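Local coordinates for protein HMG-CoA Lyase (Bacillus subtilis subsp. subtilis, PDB 1YDO) that belongs to the HMG-CoA lyase-like family of TIM-barrel proteins, in which eight parallel strands are ringed by helices, and is presumably an enzyme, at residues Val23-Asn35 / Pro57-Asp70. Residues are numbered along the deposited sequence; the frame is centred on the assembly and turned at random.
Sequences VWIATEDKITWIN and PALRDAIDVAKGID
Lys30 reaches from helix 27-35 to the loop ahead of helix 62-68, where its ammonium forms a salt bridge with Asp61, NZ to OD1 3.0 Å, meeting that oxygen on its syn side, 20° out of the carboxylate plane. The same NZ donates to the backbone O of Ala58 at 3.2 Å, nearly in line with the carbonyl, and to Ile25 O of its own segment at 2.8 Å. A lysine suits this buried place because three N-H bonds can serve three acceptors, and the bend at its last torsion (chi4 72°) turns the amine among them. Its CE packs against Leu59 CD2, 3.5 Å away.

Nearer the surface, the Arg60 guanidinium lies flat on the Trp24 indole, planes 11° apart, with NH2 3.4 Å from CE2 in an off-centre cation-pi stack. Such a flat cation can cover a pi face while its N-H bonds point outward in its own plane, which suits this exposed pair. Ala26 CA covers the opposite indole face.

The middle is apolar. Val65, whose CG2 stands anti to the backbone N, sets that methyl 3.7 Å from Ile34 CD1 and near Ile31 CG1. Ile34 CG2 meets Ile69 CG2, also at 3.7 Å, and Ile34 and Val65 both reach strand 44-49 beneath. Branched side chains here offer methyls to two neighbours at once.

Beyond, the Asn35 amide and Asp70 carboxylate stack nearly parallel; Asp70 is salt-bridged to Arg39.

The helices thus join through hydrocarbon between two polar ends; with Ala58 and Ile25 carbonyls adding their dipoles to the Asp61 carboxylate, the surroundings would probably favour a protonated Lys30.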
loop_
_atom_site.group_PDB
_atom_site.type_symbol
_atom_site.label_atom_id
_atom_site.label_comp_id
_atom_site.label_asym_id
_atom_site.label_seq_id
_atom_site.Cartn_x
_atom_site.Cartn_y
_atom_site.Cartn_z
ATOM N N VAL A 23 -3.547 -11.322 21.641
ATOM C CA VAL A 23 -3.279 -10.643 22.896
ATOM C C VAL A 23 -4.565 -10.124 23.490
ATOM O O VAL A 23 -5.406 -9.586 22.779
ATOM C CB VAL A 23 -2.340 -9.461 22.697
ATOM C CG1 VAL A 23 -2.092 -8.781 24.042
ATOM C CG2 VAL A 23 -1.025 -9.937 22.068
ATOM N N TRP A 24 -4.726 -10.273 24.797
ATOM C CA TRP A 24 -5.947 -9.794 25.414
ATOM C C TRP A 24 -5.803 -8.370 25.938
ATOM O O TRP A 24 -4.913 -8.065 26.731
ATOM C CB TRP A 24 -6.388 -10.726 26.546
ATOM C CG TRP A 24 -7.726 -10.342 27.132
ATOM C CD1 TRP A 24 -8.958 -10.471 26.547
ATOM C CD2 TRP A 24 -7.952 -9.718 28.404
ATOM N NE1 TRP A 24 -9.937 -9.959 27.381
ATOM C CE2 TRP A 24 -9.344 -9.489 28.521
ATOM C CE3 TRP A 24 -7.109 -9.322 29.451
ATOM C CZ2 TRP A 24 -9.912 -8.888 29.647
ATOM C CZ3 TRP A 24 -7.673 -8.725 30.574
ATOM C CH2 TRP A 24 -9.065 -8.510 30.660
ATOM N N ILE A 25 -6.681 -7.496 25.468
ATOM C CA ILE A 25 -6.682 -6.115 25.902
ATOM C C ILE A 25 -7.662 -5.998 27.053
ATOM O O ILE A 25 -8.829 -6.367 26.924
ATOM C CB ILE A 25 -7.140 -5.170 24.778
ATOM C CG1 ILE A 25 -6.158 -5.242 23.610
ATOM C CG2 ILE A 25 -7.287 -3.742 25.322
ATOM C CD1 ILE A 25 -4.767 -4.777 23.969
ATOM N N ALA A 26 -7.186 -5.486 28.178
ATOM C CA ALA A 26 -8.040 -5.333 29.338
ATOM C C ALA A 26 -9.357 -4.713 28.914
ATOM O O ALA A 26 -9.384 -3.759 28.137
ATOM C CB ALA A 26 -7.366 -4.465 30.365
ATOM N N THR A 27 -10.441 -5.271 29.439
ATOM C CA THR A 27 -11.777 -4.804 29.142
ATOM C C THR A 27 -11.848 -3.288 29.284
ATOM O O THR A 27 -12.443 -2.617 28.445
ATOM C CB THR A 27 -12.796 -5.497 30.072
ATOM O OG1 THR A 27 -14.113 -4.983 29.835
ATOM C CG2 THR A 27 -12.404 -5.288 31.532
ATOM N N GLU A 28 -11.221 -2.733 30.315
ATOM C CA GLU A 28 -11.267 -1.284 30.493
ATOM C C GLU A 28 -10.567 -0.558 29.363
ATOM O O GLU A 28 -11.143 0.328 28.741
ATOM C CB GLU A 28 -10.649 -0.882 31.842
ATOM C CG GLU A 28 -11.427 -1.402 33.052
ATOM C CD GLU A 28 -12.916 -1.068 32.966
ATOM O OE1 GLU A 28 -13.259 0.139 32.897
ATOM O OE2 GLU A 28 -13.734 -2.019 32.967
ATOM N N ASP A 29 -9.324 -0.943 29.098
ATOM C CA ASP A 29 -8.533 -0.332 28.034
ATOM C C ASP A 29 -9.313 -0.264 26.725
ATOM O O ASP A 29 -9.224 0.716 25.991
ATOM C CB ASP A 29 -7.241 -1.120 27.804
ATOM C CG ASP A 29 -6.256 -0.947 28.925
ATOM O OD1 ASP A 29 -5.254 -1.698 28.961
ATOM O OD2 ASP A 29 -6.475 -0.045 29.768
ATOM N N LYS A 30 -10.061 -1.317 26.419
ATOM C CA LYS A 30 -10.839 -1.323 25.192
ATOM C C LYS A 30 -11.701 -0.067 25.207
ATOM O O LYS A 30 -11.693 0.717 24.257
ATOM C CB LYS A 30 -11.741 -2.553 25.104
ATOM C CG LYS A 30 -11.035 -3.866 24.778
ATOM C CD LYS A 30 -12.091 -4.914 24.404
ATOM C CE LYS A 30 -11.521 -6.298 24.069
ATOM N NZ LYS A 30 -10.999 -7.048 25.251
ATOM N N ILE A 31 -12.432 0.128 26.301
ATOM C CA ILE A 31 -13.297 1.287 26.452
ATOM C C ILE A 31 -12.509 2.572 26.266
ATOM O O ILE A 31 -12.884 3.437 25.471
ATOM C CB ILE A 31 -13.940 1.306 27.836
ATOM C CG1 ILE A 31 -14.724 0.012 28.038
ATOM C CG2 ILE A 31 -14.861 2.518 27.972
ATOM C CD1 ILE A 31 -15.254 -0.156 29.427
ATOM N N THR A 32 -11.409 2.695 26.994
ATOM C CA THR A 32 -10.594 3.889 26.902
ATOM C C THR A 32 -10.187 4.193 25.461
ATOM O O THR A 32 -10.144 5.360 25.058
ATOM C CB THR A 32 -9.333 3.743 27.727
ATOM O OG1 THR A 32 -9.654 3.198 29.015
ATOM C CG2 THR A 32 -8.688 5.090 27.894
ATOM N N TRP A 33 -9.892 3.145 24.689
ATOM C CA TRP A 33 -9.473 3.301 23.291
ATOM C C TRP A 33 -10.619 3.639 22.358
ATOM O O TRP A 33 -10.457 4.431 21.423
ATOM C CB TRP A 33 -8.794 2.030 22.787
ATOM C CG TRP A 33 -8.285 2.140 21.402
ATOM C CD1 TRP A 33 -7.460 3.097 20.908
ATOM C CD2 TRP A 33 -8.510 1.213 20.341
ATOM N NE1 TRP A 33 -7.149 2.823 19.595
ATOM C CE2 TRP A 33 -7.789 1.675 19.225
ATOM C CE3 TRP A 33 -9.257 0.038 20.226
ATOM C CZ2 TRP A 33 -7.785 0.996 18.011
ATOM C CZ3 TRP A 33 -9.251 -0.642 19.011
ATOM C CH2 TRP A 33 -8.524 -0.157 17.922
ATOM N N ILE A 34 -11.768 3.014 22.605
ATOM C CA ILE A 34 -12.958 3.242 21.795
ATOM C C ILE A 34 -13.471 4.648 22.053
ATOM O O ILE A 34 -14.105 5.252 21.186
ATOM C CB ILE A 34 -14.060 2.215 22.129
ATOM C CG1 ILE A 34 -13.572 0.803 21.775
ATOM C CG2 ILE A 34 -15.333 2.530 21.350
ATOM C CD1 ILE A 34 -14.608 -0.290 21.973
ATOM N N ASN A 35 -13.184 5.167 23.245
ATOM C CA ASN A 35 -13.596 6.516 23.591
ATOM C C ASN A 35 -12.850 7.490 22.703
ATOM O O ASN A 35 -13.444 8.386 22.112
ATOM C CB ASN A 35 -13.303 6.795 25.059
ATOM C CG ASN A 35 -14.340 6.184 25.973
ATOM O OD1 ASN A 35 -14.153 6.152 27.189
ATOM N ND2 ASN A 35 -15.450 5.704 25.396
ATOM N N PRO A 57 -12.640 -15.477 22.466
ATOM C CA PRO A 57 -12.183 -15.160 23.819
ATOM C C PRO A 57 -11.579 -13.774 23.975
ATOM O O PRO A 57 -11.598 -13.212 25.071
ATOM C CB PRO A 57 -11.188 -16.277 24.115
ATOM C CG PRO A 57 -10.630 -16.587 22.759
ATOM C CD PRO A 57 -11.871 -16.601 21.907
ATOM N N ALA A 58 -11.055 -13.220 22.886
ATOM C CA ALA A 58 -10.449 -11.890 22.927
ATOM C C ALA A 58 -11.513 -10.809 23.094
ATOM O O ALA A 58 -11.218 -9.674 23.471
ATOM C CB ALA A 58 -9.651 -11.642 21.653
ATOM N N LEU A 59 -12.753 -11.169 22.816
ATOM C CA LEU A 59 -13.834 -10.216 22.940
ATOM C C LEU A 59 -14.960 -10.777 23.801
ATOM O O LEU A 59 -16.135 -10.599 23.496
ATOM C CB LEU A 59 -14.348 -9.847 21.544
ATOM C CG LEU A 59 -13.399 -9.050 20.636
ATOM C CD1 LEU A 59 -14.019 -8.910 19.244
ATOM C CD2 LEU A 59 -13.136 -7.672 21.239
ATOM N N ARG A 60 -14.597 -11.457 24.883
ATOM C CA ARG A 60 -15.602 -12.024 25.771
ATOM C C ARG A 60 -16.324 -10.947 26.563
ATOM O O ARG A 60 -17.382 -11.196 27.143
ATOM C CB ARG A 60 -14.963 -13.038 26.724
ATOM C CG ARG A 60 -13.657 -12.597 27.345
ATOM C CD ARG A 60 -12.964 -13.786 28.006
ATOM N NE ARG A 60 -11.562 -13.521 28.374
ATOM C CZ ARG A 60 -11.159 -12.811 29.432
ATOM N NH1 ARG A 60 -12.047 -12.273 30.261
ATOM N NH2 ARG A 60 -9.859 -12.640 29.663
ATOM N N ASP A 61 -15.756 -9.744 26.564
ATOM C CA ASP A 61 -16.339 -8.625 27.295
ATOM C C ASP A 61 -17.229 -7.754 26.433
ATOM O O ASP A 61 -17.396 -6.567 26.704
ATOM C CB ASP A 61 -15.227 -7.773 27.930
ATOM C CG ASP A 61 -14.171 -7.328 26.927
ATOM O OD1 ASP A 61 -13.133 -6.800 27.378
ATOM O OD2 ASP A 61 -14.381 -7.500 25.704
ATOM N N ALA A 62 -17.821 -8.354 25.410
ATOM C CA ALA A 62 -18.684 -7.606 24.503
ATOM C C ALA A 62 -19.764 -6.801 25.227
ATOM O O ALA A 62 -19.828 -5.578 25.095
ATOM C CB ALA A 62 -19.332 -8.554 23.494
ATOM N N ILE A 63 -20.621 -7.491 25.976
ATOM C CA ILE A 63 -21.704 -6.829 26.691
ATOM C C ILE A 63 -21.205 -5.752 27.658
ATOM O O ILE A 63 -21.862 -4.728 27.852
ATOM C CB ILE A 63 -22.569 -7.852 27.463
ATOM C CG1 ILE A 63 -21.685 -8.922 28.116
ATOM C CG2 ILE A 63 -23.590 -8.469 26.530
ATOM C CD1 ILE A 63 -21.065 -9.931 27.147
ATOM N N ASP A 64 -20.042 -5.989 28.256
ATOM C CA ASP A 64 -19.457 -5.037 29.188
ATOM C C ASP A 64 -18.963 -3.774 28.472
ATOM O O ASP A 64 -19.215 -2.641 28.913
ATOM C CB ASP A 64 -18.290 -5.681 29.952
ATOM C CG ASP A 64 -18.744 -6.753 30.937
ATOM O OD1 ASP A 64 -19.513 -6.436 31.872
ATOM O OD2 ASP A 64 -18.332 -7.921 30.777
ATOM N N VAL A 65 -18.260 -3.964 27.360
ATOM C CA VAL A 65 -17.742 -2.832 26.609
ATOM C C VAL A 65 -18.869 -2.058 25.962
ATOM O O VAL A 65 -18.820 -0.838 25.872
ATOM C CB VAL A 65 -16.723 -3.277 25.506
ATOM C CG1 VAL A 65 -17.383 -4.223 24.524
ATOM C CG2 VAL A 65 -16.182 -2.053 24.766
ATOM N N ALA A 66 -19.895 -2.772 25.525
ATOM C CA ALA A 66 -21.024 -2.136 24.861
ATOM C C ALA A 66 -21.732 -1.126 25.761
ATOM O O ALA A 66 -22.433 -0.239 25.269
ATOM C CB ALA A 66 -22.016 -3.202 24.375
ATOM N N LYS A 67 -21.548 -1.265 27.075
ATOM C CA LYS A 67 -22.176 -0.372 28.052
ATOM C C LYS A 67 -21.163 0.557 28.690
ATOM O O LYS A 67 -21.534 1.463 29.431
ATOM C CB LYS A 67 -22.873 -1.184 29.148
ATOM C CG LYS A 67 -24.074 -1.977 28.671
ATOM C CD LYS A 67 -24.638 -2.850 29.776
ATOM C CE LYS A 67 -25.873 -3.611 29.307
ATOM N NZ LYS A 67 -26.377 -4.559 30.350
ATOM N N GLY A 68 -19.886 0.333 28.401
ATOM C CA GLY A 68 -18.848 1.171 28.974
ATOM C C GLY A 68 -18.456 2.388 28.150
ATOM O O GLY A 68 -18.128 3.438 28.709
ATOM N N ILE A 69 -18.488 2.253 26.825
ATOM C CA ILE A 69 -18.113 3.344 25.929
ATOM C C ILE A 69 -18.856 4.645 26.224
ATOM O O ILE A 69 -19.930 4.642 26.825
ATOM C CB ILE A 69 -18.381 2.982 24.460
ATOM C CG1 ILE A 69 -19.889 2.844 24.226
ATOM C CG2 ILE A 69 -17.664 1.692 24.099
ATOM C CD1 ILE A 69 -20.288 2.851 22.761
ATOM N N ASP A 70 -18.272 5.756 25.790
ATOM C CA ASP A 70 -18.877 7.063 25.992
ATOM C C ASP A 70 -20.107 7.259 25.120
ATOM O O ASP A 70 -21.086 7.866 25.544
ATOM C CB ASP A 70 -17.868 8.169 25.696
ATOM C CG ASP A 70 -16.915 8.387 26.828
ATOM O OD1 ASP A 70 -15.858 9.007 26.586
ATOM O OD2 ASP A 70 -17.236 7.946 27.961
#